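Local coordinates for protein putative polysaccharide binding proteins (DUF1812) (Bacteroides thetaiotaomicron VPI-5482, PDB 3GF8) that is a putative outer-membrane lipoprotein of the FimB/Mfa2 family that probably serves in fimbrial assembly and may bind polysaccharide, at residues T100-L108 / G179-D190; Y159-Y170 / F272-Q281. All coordinates share one frame; numbering follows the deposited sequence.

Interaction 1 of 2, residues T100-L108 / G179-D190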
loop_
_atom_site.group_PDB
_atom_site.type_symbol
_atom_site.label_atom_id
_atom_site.label_comp_id
_atom_site.label_asym_id
_atom_site.label_seq_id
_atom_site.Cartn_x
_atom_site.Cartn_y
_atom_site.Cartn_z
ATOM N N THR A 100 11.444 -22.260 0.120
ATOM C CA THR A 100 12.389 -21.160 0.298
ATOM C C THR A 100 11.655 -19.829 0.091
ATOM O O THR A 100 10.465 -19.837 -0.283
ATOM C CB THR A 100 13.510 -21.267 -0.715
ATOM O OG1 THR A 100 12.973 -21.055 -2.022
ATOM C CG2 THR A 100 14.159 -22.660 -0.659
ATOM N N LEU A 101 12.357 -18.711 0.331
ATOM C CA LEU A 101 11.789 -17.357 0.235
ATOM C C LEU A 101 11.023 -17.103 -1.047
ATOM O O LEU A 101 9.955 -16.536 -1.005
ATOM C CB LEU A 101 12.877 -16.269 0.342
ATOM C CG LEU A 101 13.186 -15.683 1.724
ATOM C CD1 LEU A 101 14.410 -14.801 1.611
ATOM C CD2 LEU A 101 12.008 -14.890 2.292
ATOM N N THR A 102 11.566 -17.532 -2.182
ATOM C CA THR A 102 10.933 -17.204 -3.451
ATOM C C THR A 102 9.576 -17.887 -3.583
ATOM O O THR A 102 8.778 -17.480 -4.425
ATOM C CB THR A 102 11.843 -17.544 -4.641
ATOM O OG1 THR A 102 12.060 -18.967 -4.702
ATOM C CG2 THR A 102 13.229 -16.812 -4.524
ATOM N N ASP A 103 9.299 -18.913 -2.765
ATOM C CA ASP A 103 7.967 -19.538 -2.735
ATOM C C ASP A 103 6.885 -18.696 -2.061
ATOM O O ASP A 103 5.684 -19.002 -2.196
ATOM C CB ASP A 103 7.996 -20.879 -1.993
ATOM C CG ASP A 103 8.779 -21.950 -2.737
ATOM O OD1 ASP A 103 8.751 -21.955 -3.976
ATOM O OD2 ASP A 103 9.435 -22.787 -2.080
ATOM N N LEU A 104 7.307 -17.718 -1.262
ATOM C CA LEU A 104 6.392 -16.916 -0.442
ATOM C C LEU A 104 5.821 -15.771 -1.282
ATOM O O LEU A 104 6.570 -14.913 -1.777
ATOM C CB LEU A 104 7.108 -16.332 0.788
ATOM C CG LEU A 104 6.200 -15.653 1.817
ATOM C CD1 LEU A 104 5.251 -16.670 2.322
ATOM C CD2 LEU A 104 6.963 -15.038 2.982
ATOM N N LYS A 105 4.503 -15.774 -1.460
ATOM C CA LYS A 105 3.864 -14.771 -2.291
ATOM C C LYS A 105 2.556 -14.402 -1.633
ATOM O O LYS A 105 1.935 -15.233 -1.014
ATOM C CB LYS A 105 3.601 -15.342 -3.665
ATOM C CG LYS A 105 4.832 -15.952 -4.318
ATOM C CD LYS A 105 4.522 -16.468 -5.690
ATOM C CE LYS A 105 5.795 -16.867 -6.375
ATOM N NZ LYS A 105 5.491 -17.771 -7.459
ATOM N N LEU A 106 2.143 -13.154 -1.799
ATOM C CA LEU A 106 0.913 -12.651 -1.229
ATOM C C LEU A 106 0.100 -12.183 -2.424
ATOM O O LEU A 106 0.607 -11.482 -3.309
ATOM C CB LEU A 106 1.212 -11.539 -0.248
ATOM C CG LEU A 106 0.042 -10.859 0.504
ATOM C CD1 LEU A 106 0.466 -10.341 1.857
ATOM C CD2 LEU A 106 -0.512 -9.738 -0.300
ATOM N N LYS A 107 -1.148 -12.619 -2.488
ATOM C CA LYS A 107 -2.004 -12.220 -3.594
ATOM C C LYS A 107 -3.299 -11.626 -3.061
ATOM O O LYS A 107 -3.950 -12.213 -2.205
ATOM C CB LYS A 107 -2.255 -13.398 -4.532
ATOM C CG LYS A 107 -3.114 -13.015 -5.700
ATOM C CD LYS A 107 -3.460 -14.183 -6.585
ATOM C CE LYS A 107 -2.506 -14.272 -7.774
ATOM N NZ LYS A 107 -2.782 -15.452 -8.633
ATOM N N LEU A 108 -3.646 -10.423 -3.520
ATOM C CA LEU A 108 -4.955 -9.839 -3.197
ATOM C C LEU A 108 -6.025 -10.725 -3.832
ATOM O O LEU A 108 -5.922 -11.067 -5.011
ATOM C CB LEU A 108 -5.068 -8.411 -3.754
ATOM C CG LEU A 108 -6.371 -7.631 -3.615
ATOM C CD1 LEU A 108 -6.742 -7.401 -2.156
ATOM C CD2 LEU A 108 -6.282 -6.262 -4.396
ATOM N N GLY A 179 -1.417 -6.588 -7.651
ATOM C CA GLY A 179 -2.045 -7.413 -6.620
ATOM C C GLY A 179 -1.283 -8.670 -6.223
ATOM O O GLY A 179 -1.832 -9.507 -5.488
ATOM N N HIS A 180 -0.033 -8.822 -6.667
ATOM C CA HIS A 180 0.737 -10.060 -6.371
ATOM C C HIS A 180 2.167 -9.695 -5.926
ATOM O O HIS A 180 2.984 -9.264 -6.733
ATOM C CB HIS A 180 0.751 -10.976 -7.602
ATOM C CG HIS A 180 1.037 -12.416 -7.310
ATOM N ND1 HIS A 180 1.365 -13.313 -8.305
ATOM C CD2 HIS A 180 1.059 -13.114 -6.148
ATOM C CE1 HIS A 180 1.541 -14.508 -7.768
ATOM N NE2 HIS A 180 1.380 -14.411 -6.460
ATOM N N LEU A 181 2.444 -9.827 -4.633
ATOM C CA LEU A 181 3.712 -9.357 -4.077
ATOM C C LEU A 181 4.625 -10.532 -3.717
ATOM O O LEU A 181 4.214 -11.461 -3.060
ATOM C CB LEU A 181 3.461 -8.470 -2.856
ATOM C CG LEU A 181 2.554 -7.265 -3.128
ATOM C CD1 LEU A 181 2.311 -6.469 -1.882
ATOM C CD2 LEU A 181 3.130 -6.412 -4.304
ATOM N N GLY A 182 5.877 -10.448 -4.140
ATOM C CA GLY A 182 6.884 -11.423 -3.775
ATOM C C GLY A 182 7.448 -11.195 -2.391
ATOM O O GLY A 182 7.149 -10.189 -1.728
ATOM N N HIS A 183 8.299 -12.123 -1.962
ATOM C CA HIS A 183 8.940 -12.063 -0.625
ATOM C C HIS A 183 9.819 -10.825 -0.425
ATOM O O HIS A 183 10.150 -10.463 0.722
ATOM C CB HIS A 183 9.841 -13.289 -0.434
ATOM C CG HIS A 183 11.065 -13.234 -1.279
ATOM N ND1 HIS A 183 11.071 -13.629 -2.604
ATOM C CD2 HIS A 183 12.301 -12.762 -1.013
ATOM C CE1 HIS A 183 12.280 -13.439 -3.101
ATOM N NE2 HIS A 183 13.042 -12.908 -2.157
ATOM N N ASP A 184 10.228 -10.216 -1.536
ATOM C CA ASP A 184 10.997 -8.966 -1.529
ATOM C C ASP A 184 10.124 -7.702 -1.714
ATOM O O ASP A 184 10.651 -6.600 -1.891
ATOM C CB ASP A 184 12.096 -9.011 -2.625
ATOM C CG ASP A 184 11.535 -9.096 -4.060
ATOM O OD1 ASP A 184 10.301 -9.195 -4.286
ATOM O OD2 ASP A 184 12.339 -9.038 -4.987
ATOM N N ASN A 185 8.802 -7.868 -1.663
ATOM C CA ASN A 185 7.812 -6.784 -1.834
ATOM C C ASN A 185 7.672 -6.321 -3.299
ATOM O O ASN A 185 7.040 -5.313 -3.565
ATOM C CB ASN A 185 8.099 -5.590 -0.890
ATOM C CG ASN A 185 6.827 -4.817 -0.481
ATOM O OD1 ASN A 185 5.738 -5.385 -0.377
ATOM N ND2 ASN A 185 6.971 -3.525 -0.249
ATOM N N SER A 186 8.238 -7.056 -4.253
ATOM C CA SER A 186 8.127 -6.639 -5.642
ATOM C C SER A 186 6.847 -7.161 -6.266
ATOM O O SER A 186 6.283 -8.187 -5.855
ATOM C CB SER A 186 9.343 -7.100 -6.455
ATOM O OG SER A 186 9.379 -8.527 -6.554
ATOM N N LEU A 187 6.385 -6.443 -7.271
ATOM C CA LEU A 187 5.180 -6.836 -7.987
ATOM C C LEU A 187 5.481 -8.021 -8.905
ATOM O O LEU A 187 6.271 -7.924 -9.831
ATOM C CB LEU A 187 4.606 -5.672 -8.778
ATOM C CG LEU A 187 3.767 -4.607 -8.046
ATOM C CD1 LEU A 187 4.498 -4.036 -6.908
ATOM C CD2 LEU A 187 3.430 -3.517 -9.055
ATOM N N LEU A 188 4.858 -9.153 -8.611
ATOM C CA LEU A 188 4.898 -10.329 -9.473
ATOM C C LEU A 188 3.930 -10.142 -10.632
ATOM O O LEU A 188 3.066 -9.260 -10.605
ATOM C CB LEU A 188 4.517 -11.581 -8.662
ATOM C CG LEU A 188 5.359 -11.816 -7.407
ATOM C CD1 LEU A 188 4.971 -13.112 -6.651
ATOM C CD2 LEU A 188 6.860 -11.833 -7.768
ATOM N N ASP A 189 4.069 -10.984 -11.648
ATOM C CA ASP A 189 3.155 -10.964 -12.772
ATOM C C ASP A 189 1.780 -11.352 -12.247
ATOM O O ASP A 189 1.658 -12.206 -11.364
ATOM C CB ASP A 189 3.612 -11.923 -13.877
ATOM C CG ASP A 189 4.823 -11.378 -14.665
ATOM O OD1 ASP A 189 5.322 -10.281 -14.330
ATOM O OD2 ASP A 189 5.281 -12.031 -15.619
ATOM N N ASP A 190 0.757 -10.693 -12.760
ATOM C CA ASP A 190 -0.613 -10.881 -12.272
ATOM C C ASP A 190 -1.542 -10.289 -13.303
ATOM O O ASP A 190 -1.088 -9.623 -14.231
ATOM C CB ASP A 190 -0.793 -10.228 -10.889
ATOM C CG ASP A 190 -2.075 -10.700 -10.154
ATOM O OD1 ASP A 190 -2.774 -11.613 -10.637
ATOM O OD2 ASP A 190 -2.404 -10.132 -9.088
HETATM O O HOH W 1 8.529 -14.398 -3.738
HETATM O O HOH W 2 5.530 -12.666 -0.305
#

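Interaction 2 of 2, residues Y159-Y170 / F272-Q281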
loop_
_atom_site.group_PDB
_atom_site.type_symbol
_atom_site.label_atom_id
_atom_site.label_comp_id
_atom_site.label_asym_id
_atom_site.label_seq_id
_atom_site.Cartn_x
_atom_site.Cartn_y
_atom_site.Cartn_z
ATOM N N TYR A 159 -12.894 23.728 -12.784
ATOM C CA TYR A 159 -11.852 24.680 -12.490
ATOM C C TYR A 159 -12.395 26.101 -12.385
ATOM O O TYR A 159 -12.011 26.836 -11.490
ATOM C CB TYR A 159 -10.768 24.659 -13.565
ATOM C CG TYR A 159 -9.762 25.771 -13.391
ATOM C CD1 TYR A 159 -8.864 25.738 -12.351
ATOM C CD2 TYR A 159 -9.774 26.893 -14.219
ATOM C CE1 TYR A 159 -7.962 26.734 -12.162
ATOM C CE2 TYR A 159 -8.881 27.920 -14.033
ATOM C CZ TYR A 159 -7.976 27.829 -13.002
ATOM O OH TYR A 159 -7.074 28.816 -12.774
ATOM N N THR A 160 -13.253 26.504 -13.311
ATOM C CA THR A 160 -13.821 27.852 -13.257
ATOM C C THR A 160 -15.149 27.890 -12.511
ATOM O O THR A 160 -15.676 28.952 -12.273
ATOM C CB THR A 160 -14.100 28.384 -14.647
ATOM O OG1 THR A 160 -15.022 27.495 -15.271
ATOM C CG2 THR A 160 -12.807 28.505 -15.471
ATOM N N GLY A 161 -15.697 26.737 -12.148
ATOM C CA GLY A 161 -17.023 26.689 -11.537
ATOM C C GLY A 161 -18.115 27.178 -12.474
ATOM O O GLY A 161 -19.168 27.585 -12.018
ATOM N N SER A 162 -17.869 27.136 -13.784
ATOM C CA SER A 162 -18.812 27.664 -14.768
ATOM C C SER A 162 -19.746 26.554 -15.224
ATOM O O SER A 162 -20.606 26.752 -16.099
ATOM C CB SER A 162 -18.063 28.210 -15.967
ATOM O OG SER A 162 -17.509 27.142 -16.709
ATOM N N TRP A 163 -19.550 25.377 -14.637
ATOM C CA TRP A 163 -20.373 24.233 -14.895
ATOM C C TRP A 163 -20.218 23.362 -13.669
ATOM O O TRP A 163 -19.199 23.428 -13.009
ATOM C CB TRP A 163 -19.906 23.524 -16.168
ATOM C CG TRP A 163 -18.495 23.003 -16.135
ATOM C CD1 TRP A 163 -17.351 23.724 -16.314
ATOM C CD2 TRP A 163 -18.084 21.641 -15.934
ATOM N NE1 TRP A 163 -16.247 22.891 -16.232
ATOM C CE2 TRP A 163 -16.672 21.610 -16.003
ATOM C CE3 TRP A 163 -18.772 20.448 -15.719
ATOM C CZ2 TRP A 163 -15.930 20.436 -15.838
ATOM C CZ3 TRP A 163 -18.037 19.279 -15.568
ATOM C CH2 TRP A 163 -16.622 19.284 -15.638
ATOM N N THR A 164 -21.238 22.583 -13.336
ATOM C CA THR A 164 -21.169 21.703 -12.181
ATOM C C THR A 164 -20.849 20.328 -12.674
ATOM O O THR A 164 -21.621 19.719 -13.426
ATOM C CB THR A 164 -22.490 21.586 -11.390
ATOM O OG1 THR A 164 -22.986 22.894 -11.095
ATOM C CG2 THR A 164 -22.269 20.765 -10.061
ATOM N N LEU A 165 -19.693 19.845 -12.259
ATOM C CA LEU A 165 -19.377 18.452 -12.420
ATOM C C LEU A 165 -20.232 17.705 -11.404
ATOM O O LEU A 165 -20.143 17.982 -10.222
ATOM C CB LEU A 165 -17.883 18.236 -12.172
ATOM C CG LEU A 165 -17.333 16.897 -12.637
ATOM C CD1 LEU A 165 -15.808 16.984 -12.596
ATOM C CD2 LEU A 165 -17.912 15.719 -11.805
ATOM N N ASP A 166 -21.082 16.794 -11.868
ATOM C CA ASP A 166 -21.817 15.910 -10.967
ATOM C C ASP A 166 -21.193 14.517 -10.914
ATOM O O ASP A 166 -21.251 13.754 -11.882
ATOM C CB ASP A 166 -23.258 15.774 -11.390
ATOM C CG ASP A 166 -23.955 14.641 -10.681
ATOM O OD1 ASP A 166 -23.455 13.489 -10.730
ATOM O OD2 ASP A 166 -25.007 14.898 -10.071
HETATM N N MSE A 167 -20.676 14.172 -9.733
HETATM C CA MSE A 167 -19.933 12.923 -9.497
HETATM C C MSE A 167 -20.725 11.614 -9.573
HETATM O O MSE A 167 -20.138 10.558 -9.721
HETATM C CB MSE A 167 -19.136 12.996 -8.162
HETATM C CG MSE A 167 -17.943 13.925 -8.248
HETATM SE SE MSE A 167 -16.812 13.887 -6.676
HETATM C CE MSE A 167 -16.448 11.911 -6.648
ATOM N N ASN A 168 -22.035 11.631 -9.548
ATOM C CA ASN A 168 -22.692 10.323 -9.779
ATOM C C ASN A 168 -22.933 9.994 -11.254
ATOM O O ASN A 168 -23.440 8.916 -11.558
ATOM C CB ASN A 168 -23.960 10.119 -8.936
ATOM C CG ASN A 168 -24.555 11.414 -8.469
ATOM O OD1 ASN A 168 -24.409 11.805 -7.275
ATOM N ND2 ASN A 168 -25.205 12.124 -9.410
ATOM N N ASP A 169 -22.528 10.873 -12.176
ATOM C CA ASP A 169 -22.658 10.530 -13.606
ATOM C C ASP A 169 -21.636 9.468 -14.098
ATOM O O ASP A 169 -21.830 8.840 -15.146
ATOM C CB ASP A 169 -22.611 11.808 -14.451
ATOM C CG ASP A 169 -23.791 12.768 -14.156
ATOM O OD1 ASP A 169 -24.815 12.344 -13.586
ATOM O OD2 ASP A 169 -23.685 13.964 -14.494
ATOM N N TYR A 170 -20.584 9.225 -13.307
ATOM C CA TYR A 170 -19.434 8.430 -13.766
ATOM C C TYR A 170 -19.082 7.233 -12.898
ATOM O O TYR A 170 -19.380 7.216 -11.720
ATOM C CB TYR A 170 -18.234 9.361 -13.823
ATOM C CG TYR A 170 -18.595 10.578 -14.579
ATOM C CD1 TYR A 170 -18.548 10.574 -15.965
ATOM C CD2 TYR A 170 -19.059 11.721 -13.926
ATOM C CE1 TYR A 170 -18.920 11.675 -16.685
ATOM C CE2 TYR A 170 -19.410 12.827 -14.634
ATOM C CZ TYR A 170 -19.351 12.791 -16.029
ATOM O OH TYR A 170 -19.712 13.879 -16.776
ATOM N N PHE A 272 -9.277 19.799 -10.601
ATOM C CA PHE A 272 -9.974 20.963 -11.107
ATOM C C PHE A 272 -9.931 20.883 -12.618
ATOM O O PHE A 272 -8.861 21.032 -13.226
ATOM C CB PHE A 272 -9.324 22.247 -10.605
ATOM C CG PHE A 272 -9.444 22.406 -9.139
ATOM C CD1 PHE A 272 -8.591 21.722 -8.291
ATOM C CD2 PHE A 272 -10.463 23.160 -8.600
ATOM C CE1 PHE A 272 -8.734 21.833 -6.925
ATOM C CE2 PHE A 272 -10.619 23.267 -7.233
ATOM C CZ PHE A 272 -9.759 22.612 -6.397
ATOM N N LEU A 273 -11.084 20.617 -13.219
ATOM C CA LEU A 273 -11.136 20.261 -14.638
ATOM C C LEU A 273 -11.734 21.352 -15.496
ATOM O O LEU A 273 -12.556 22.168 -15.043
ATOM C CB LEU A 273 -11.977 19.022 -14.824
ATOM C CG LEU A 273 -11.530 17.844 -13.994
ATOM C CD1 LEU A 273 -12.680 16.929 -13.825
ATOM C CD2 LEU A 273 -10.395 17.189 -14.740
ATOM N N SER A 274 -11.302 21.349 -16.746
ATOM C CA SER A 274 -11.929 22.152 -17.764
ATOM C C SER A 274 -13.252 21.476 -18.153
ATOM O O SER A 274 -13.509 20.305 -17.826
ATOM C CB SER A 274 -11.019 22.276 -18.988
ATOM O OG SER A 274 -10.980 21.077 -19.749
ATOM N N GLU A 275 -14.050 22.219 -18.889
ATOM C CA GLU A 275 -15.216 21.657 -19.581
ATOM C C GLU A 275 -14.901 20.485 -20.481
ATOM O O GLU A 275 -15.767 19.690 -20.764
ATOM C CB GLU A 275 -15.886 22.728 -20.440
ATOM C CG GLU A 275 -16.460 23.853 -19.638
ATOM C CD GLU A 275 -17.537 24.623 -20.394
ATOM O OE1 GLU A 275 -17.649 24.450 -21.641
ATOM O OE2 GLU A 275 -18.271 25.387 -19.717
ATOM N N SER A 276 -13.669 20.374 -20.940
ATOM C CA SER A 276 -13.326 19.307 -21.841
ATOM C C SER A 276 -12.528 18.224 -21.119
ATOM O O SER A 276 -11.735 17.541 -21.739
ATOM C CB SER A 276 -12.566 19.881 -23.059
ATOM O OG SER A 276 -11.504 20.725 -22.652
ATOM N N TRP A 277 -12.758 18.058 -19.814
ATOM C CA TRP A 277 -12.102 17.007 -19.016
ATOM C C TRP A 277 -10.581 17.017 -19.011
ATOM O O TRP A 277 -9.964 15.972 -18.927
ATOM C CB TRP A 277 -12.609 15.625 -19.428
ATOM C CG TRP A 277 -13.968 15.422 -18.927
ATOM C CD1 TRP A 277 -15.114 15.752 -19.549
ATOM C CD2 TRP A 277 -14.330 14.924 -17.643
ATOM N NE1 TRP A 277 -16.184 15.488 -18.736
ATOM C CE2 TRP A 277 -15.729 14.960 -17.563
ATOM C CE3 TRP A 277 -13.604 14.437 -16.558
ATOM C CZ2 TRP A 277 -16.432 14.509 -16.450
ATOM C CZ3 TRP A 277 -14.304 13.995 -15.443
ATOM C CH2 TRP A 277 -15.697 14.032 -15.405
ATOM N N LEU A 278 -9.988 18.201 -19.106
ATOM C CA LEU A 278 -8.544 18.381 -18.956
ATOM C C LEU A 278 -8.318 18.885 -17.531
ATOM O O LEU A 278 -8.985 19.832 -17.105
ATOM C CB LEU A 278 -8.055 19.403 -19.993
ATOM C CG LEU A 278 -6.635 19.973 -20.053
ATOM C CD1 LEU A 278 -5.622 18.899 -20.487
ATOM C CD2 LEU A 278 -6.586 21.220 -21.009
ATOM N N ALA A 279 -7.399 18.252 -16.806
ATOM C CA ALA A 279 -6.992 18.739 -15.476
ATOM C C ALA A 279 -6.166 20.029 -15.594
ATOM O O ALA A 279 -5.092 20.068 -16.221
ATOM C CB ALA A 279 -6.220 17.663 -14.702
ATOM N N VAL A 280 -6.712 21.115 -15.050
ATOM C CA VAL A 280 -6.015 22.379 -15.055
ATOM C C VAL A 280 -5.022 22.405 -13.908
ATOM O O VAL A 280 -3.840 22.789 -14.076
ATOM C CB VAL A 280 -6.972 23.549 -14.998
ATOM C CG1 VAL A 280 -6.179 24.855 -14.943
ATOM C CG2 VAL A 280 -7.890 23.483 -16.221
ATOM N N GLN A 281 -5.490 21.961 -12.751
ATOM C CA GLN A 281 -4.635 21.838 -11.597
ATOM C C GLN A 281 -5.181 20.780 -10.682
ATOM O O GLN A 281 -6.370 20.470 -10.750
ATOM C CB GLN A 281 -4.544 23.174 -10.852
ATOM C CG GLN A 281 -5.883 23.761 -10.478
ATOM C CD GLN A 281 -5.790 24.801 -9.362
ATOM O OE1 GLN A 281 -4.999 25.755 -9.433
ATOM N NE2 GLN A 281 -6.629 24.630 -8.332
HETATM O O HOH W 3 -14.016 24.648 -15.838
#

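Interaction 1 of 2, residues T100-L108 / G179-D190
Lys107 lies across the imidazole of His180, and following it outward from the backbone shows how a lysine chain can pack on a ring. Its CB is 3.7 Å from His180 CD2, and its CG passes close to the carbonyl oxygen of Gly179. A bend in the chain at chi3 (-96°) then carries CE over the middle of the ring, 3.9 Å from the His180 centroid, in a CH-pi contact. CE is also 3.9 Å from Asp190 OD1, but Lys107 NZ turns off, 4.3 Å from that oxygen, beyond a salt bridge; the carboxylate's firm partner is Arg110, which bridges to OD2. Leu188 CD1 sits centrally over the opposite face of the His180 ring and also touches Lys105 CD at 3.5 Å. The imidazole is thus sandwiched, while its ND1 fixes the ring's rotation by donating in the ring plane to Asp189 O (3.3 Å). Farther along, Leu101 CB rests over the face of His183. One water takes the His183 N-H and meets ND1 at the ring's edge, while donating to Thr102 O and Leu104 O. Beneath these side chains run paired bonds, Leu106 N to Leu181 O at 3.0 Å and Leu181 N to Leu106 O at 2.8 Å, and Leu108 N to Gly179 O. This is antiparallel beta pairing, strand 180-182 lying at one border of a three-stranded sheet with 105-108 in the middle and 89-91 beyond.

Interaction 2 of 2, residues Y159-Y170 / F272-Q281
Trp163 lays one face of its indole against the backbone and aliphatic chain of Glu275, whose CG comes within 3.4 Å of Trp163 CD1. The two side chains run antiparallel alongside one another, and the carboxylate stands perpendicular to the ring. On the six-membered ring, Trp163 CZ2 approaches Ser274 O to 3.1 Å. Trp163 NE1 donates a hydrogen bond to a water 2.9 Å away, which also accepts from Thr160 N and donates to Leu273 O. Leu273 O has a second donor, Tyr159 N, at 2.8 Å with a nearly straight N-H...O angle of 169°. With CG set anti to its backbone N (chi1 172°), the Tyr159 ring spreads over Val280, CG1 resting 3.8 Å from the centroid, while Phe272 CB meets the ring's edge. On the other flank Trp277 drives its edge into the face of Tyr170, a T-shaped pair with planes 69° apart, and Leu165 CD1 presses tightly on Leu273 CD1 at 3.4 Å. An alanine in place of Trp163 would probably leave the bridging water without its indole donor and open a gap beside Glu275.

Behind this first shell, a type I turn from Ser274 to Trp277 presents the two contact residues Glu275 and Trp277, and Ser274 OG steadies it by accepting from Leu278 N. A classic beta bulge, Val280 and Gln281 facing Phe272, places Val280 beneath the tyrosine. The whole forms a surface cover at the end of the strands: Leu165 packs on Phe156 of strand 139-158, the parallel neighbour of strand 266-273. Trp277 leans on Val236 and Phe237 of strand 235-240, so the hairpin 266-273/279-284 is tied to a second group of strands.

How the interactions relate
From the N terminus the chain first lays down 100-108 and then, by way of the long strand 139-158, reaches the loop 159-170. Strand 170-176 leads on to 179-190, which pairs with 100-108 and closes interaction 1 after 70 intervening residues. Interaction 2 waits longer, until the hairpin residues 272-281 close over 159-170 with 101 residues between. The segments alternate, so the two closures cross. Their centres lie about 39 Å apart, on opposite sides of the chain's centre, with nearest atoms about 20 Å apart. One completes a small antiparallel sheet, the other fastens an inter-strand loop to a hairpin turn late in the chain.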